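Local coordinates for thioesterase domain-containing protein (Pyrococcus horikoshii, PDB 1IXL) that is of unknown function but adopts a hot-dog fold and may hydrolyse acyl-CoA thioesters, at residues T12-P20 against E29-E37. Sequence-based numbering, arbitrary orientation.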
# COMPACT_ATOMS: atom_id res chain seq x y z
N THR A 12 5.52 -5.73 9.02
CA THR A 12 4.14 -5.64 8.56
C THR A 12 3.62 -7.04 8.22
O THR A 12 4.29 -7.81 7.54
CB THR A 12 4.06 -4.73 7.32
OG1 THR A 12 4.64 -3.46 7.64
CG2 THR A 12 2.63 -4.53 6.89
N SER A 13 2.42 -7.34 8.71
CA SER A 13 1.76 -8.62 8.51
C SER A 13 1.57 -9.00 7.04
O SER A 13 0.92 -8.30 6.28
CB SER A 13 0.40 -8.63 9.22
OG SER A 13 -0.28 -9.84 8.95
N ARG A 14 2.15 -10.13 6.65
CA ARG A 14 2.05 -10.61 5.29
C ARG A 14 0.64 -11.13 5.03
O ARG A 14 0.19 -11.20 3.89
CB ARG A 14 3.07 -11.73 5.06
CG ARG A 14 4.52 -11.26 5.18
CD ARG A 14 5.01 -10.66 3.88
NE ARG A 14 6.24 -9.89 4.07
CZ ARG A 14 6.27 -8.61 4.41
NH1 ARG A 14 5.13 -7.91 4.60
NH2 ARG A 14 7.46 -8.02 4.59
N ILE A 15 -0.05 -11.48 6.10
CA ILE A 15 -1.40 -12.03 6.00
C ILE A 15 -2.52 -11.00 6.01
O ILE A 15 -3.54 -11.17 5.33
CB ILE A 15 -1.66 -13.03 7.14
CG1 ILE A 15 -0.68 -14.19 7.05
CG2 ILE A 15 -3.12 -13.52 7.11
CD1 ILE A 15 -0.55 -14.77 5.65
N LEU A 16 -2.31 -9.92 6.76
CA LEU A 16 -3.34 -8.88 6.91
C LEU A 16 -3.14 -7.66 6.04
O LEU A 16 -4.10 -6.97 5.71
CB LEU A 16 -3.41 -8.43 8.36
CG LEU A 16 -3.88 -9.46 9.38
CD1 LEU A 16 -3.57 -8.96 10.78
CD2 LEU A 16 -5.39 -9.74 9.18
N VAL A 17 -1.90 -7.40 5.64
CA VAL A 17 -1.61 -6.23 4.85
C VAL A 17 -1.02 -6.56 3.49
O VAL A 17 -1.44 -6.00 2.48
CB VAL A 17 -0.65 -5.29 5.66
CG1 VAL A 17 -0.46 -3.95 4.93
CG2 VAL A 17 -1.24 -5.08 7.06
N GLY A 18 -0.03 -7.44 3.46
CA GLY A 18 0.52 -7.80 2.17
C GLY A 18 1.95 -8.25 2.14
O GLY A 18 2.70 -8.08 3.10
N LYS A 19 2.32 -8.83 0.99
CA LYS A 19 3.65 -9.36 0.74
C LYS A 19 4.25 -8.56 -0.40
O LYS A 19 3.73 -8.55 -1.51
CB LYS A 19 3.55 -10.84 0.34
CG LYS A 19 2.82 -11.70 1.37
CD LYS A 19 2.65 -13.15 0.88
CE LYS A 19 2.09 -14.05 1.97
NZ LYS A 19 1.96 -15.47 1.52
N PRO A 20 5.36 -7.85 -0.14
CA PRO A 20 5.96 -7.06 -1.22
C PRO A 20 6.51 -8.04 -2.26
O PRO A 20 7.12 -9.05 -1.89
CB PRO A 20 7.07 -6.28 -0.50
CG PRO A 20 6.63 -6.27 0.97
CD PRO A 20 6.07 -7.66 1.14
N GLU A 29 5.51 -2.83 -5.42
CA GLU A 29 4.32 -3.63 -5.66
C GLU A 29 4.18 -4.60 -4.51
O GLU A 29 5.15 -5.25 -4.10
CB GLU A 29 4.41 -4.37 -7.00
CG GLU A 29 4.40 -3.45 -8.22
CD GLU A 29 4.37 -4.22 -9.53
OE1 GLU A 29 4.34 -5.47 -9.49
OE2 GLU A 29 4.38 -3.56 -10.60
N VAL A 30 2.96 -4.70 -3.99
CA VAL A 30 2.66 -5.57 -2.86
C VAL A 30 1.35 -6.30 -3.16
O VAL A 30 0.41 -5.70 -3.66
CB VAL A 30 2.48 -4.75 -1.56
CG1 VAL A 30 2.34 -5.69 -0.37
CG2 VAL A 30 3.66 -3.78 -1.36
N GLU A 31 1.30 -7.59 -2.87
CA GLU A 31 0.10 -8.36 -3.16
C GLU A 31 -0.56 -8.85 -1.87
O GLU A 31 0.11 -9.05 -0.85
CB GLU A 31 0.43 -9.56 -4.05
CG GLU A 31 1.52 -10.46 -3.51
CD GLU A 31 1.66 -11.76 -4.30
OE1 GLU A 31 1.58 -11.71 -5.55
OE2 GLU A 31 1.86 -12.82 -3.67
N LEU A 32 -1.87 -9.03 -1.93
CA LEU A 32 -2.61 -9.49 -0.77
C LEU A 32 -3.73 -10.43 -1.19
O LEU A 32 -4.52 -10.11 -2.08
CB LEU A 32 -3.21 -8.31 -0.01
CG LEU A 32 -4.17 -8.58 1.16
CD1 LEU A 32 -3.43 -9.24 2.31
CD2 LEU A 32 -4.76 -7.25 1.66
N GLU A 33 -3.76 -11.60 -0.55
CA GLU A 33 -4.82 -12.57 -0.78
C GLU A 33 -5.83 -12.24 0.32
O GLU A 33 -5.49 -12.28 1.51
CB GLU A 33 -4.31 -14.01 -0.57
CG GLU A 33 -3.51 -14.55 -1.76
CD GLU A 33 -4.38 -14.79 -2.98
OE1 GLU A 33 -3.82 -15.13 -4.05
OE2 GLU A 33 -5.62 -14.64 -2.86
N THR A 34 -7.04 -11.86 -0.06
CA THR A 34 -8.03 -11.52 0.96
C THR A 34 -8.55 -12.79 1.64
O THR A 34 -8.69 -13.83 0.99
CB THR A 34 -9.19 -10.72 0.37
OG1 THR A 34 -9.79 -11.44 -0.71
CG2 THR A 34 -8.69 -9.37 -0.12
N ILE A 35 -8.79 -12.70 2.95
CA ILE A 35 -9.26 -13.83 3.74
C ILE A 35 -10.60 -13.58 4.40
O ILE A 35 -11.07 -12.43 4.49
CB ILE A 35 -8.25 -14.25 4.84
CG1 ILE A 35 -7.92 -13.05 5.73
CG2 ILE A 35 -6.99 -14.81 4.19
CD1 ILE A 35 -6.97 -13.39 6.89
N ASP A 36 -11.19 -14.65 4.90
CA ASP A 36 -12.51 -14.59 5.50
C ASP A 36 -12.69 -13.61 6.67
O ASP A 36 -13.77 -13.04 6.85
CB ASP A 36 -12.94 -16.00 5.91
CG ASP A 36 -14.42 -16.11 6.11
OD1 ASP A 36 -14.89 -16.07 7.26
OD2 ASP A 36 -15.13 -16.20 5.08
N GLU A 37 -11.65 -13.40 7.46
CA GLU A 37 -11.75 -12.49 8.60
C GLU A 37 -11.92 -11.03 8.18
O GLU A 37 -12.34 -10.19 8.98
CB GLU A 37 -10.52 -12.62 9.51
CG GLU A 37 -10.41 -13.99 10.21
CD GLU A 37 -9.71 -15.05 9.37
OE1 GLU A 37 -10.10 -15.28 8.20
OE2 GLU A 37 -8.76 -15.66 9.89
O HOH W 1 -1.41 -12.13 1.67
O HOH W 2 -3.68 -12.99 3.36
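At its open end, the antiparallel beta hairpin of strands 19-24 and 27-33 sets Lys19 opposite Glu31 as a hydrogen-bonded pair, with 19-24 the outermost strand of the sheet in this chain. Two nearly straight bonds define that pairing: Lys19 N to Glu31 O, 2.9 Å with 169° at the hydrogen, and Glu31 N to Lys19 O, also 2.9 Å, its donor lying above the carbonyl plane. Pro20 and Val30 form the next, non-hydrogen-bonded pair. Val30 turns CG1 anti to its backbone N (chi1 -173°), which lays this methyl against the backbone of Lys19, 3.4 Å from Lys19 O. On the other face of the sheet, Glu31 sets CG 3.5 Å from Lys19 O, while its carboxylate reaches Lys86 of strand 86-97 in a salt bridge.

Before Lys19 the chain departs from the strand as a turn, closed by Ser13 O, which accepts from both Val17 N and Gly18 N; an ST motif adds a bond from Leu16 N to Ser13 OG. Leu32 packs against the backbone of this turn, with CD1 3.6 Å from Ile15 O and CD2 equally near Val17 O. Direct backbone pairing gives way to water at this end: one water joins Arg14 O to Glu33 N, and another donates to both Ile15 O and Glu33 O. Farther along, the Ile15 and Ile35 side chains cross at about a right angle, CG2 of Ile15 being 3.9 Å from CD1 of Ile35.

Arg14 folds back over Pro20, whose CD sits 3.4 Å above the guanidinium centre. Its NH1 donates a bent hydrogen bond (132° at the hydrogen) to Gly18 O, tilted from the guanidinium plane, and another hydrogen bond joins NH1 to Tyr57 OH, tying the turn to helix 48-63. A hairpin edging an antiparallel sheet wrapped around that long helix is characteristic of the hot-dog fold.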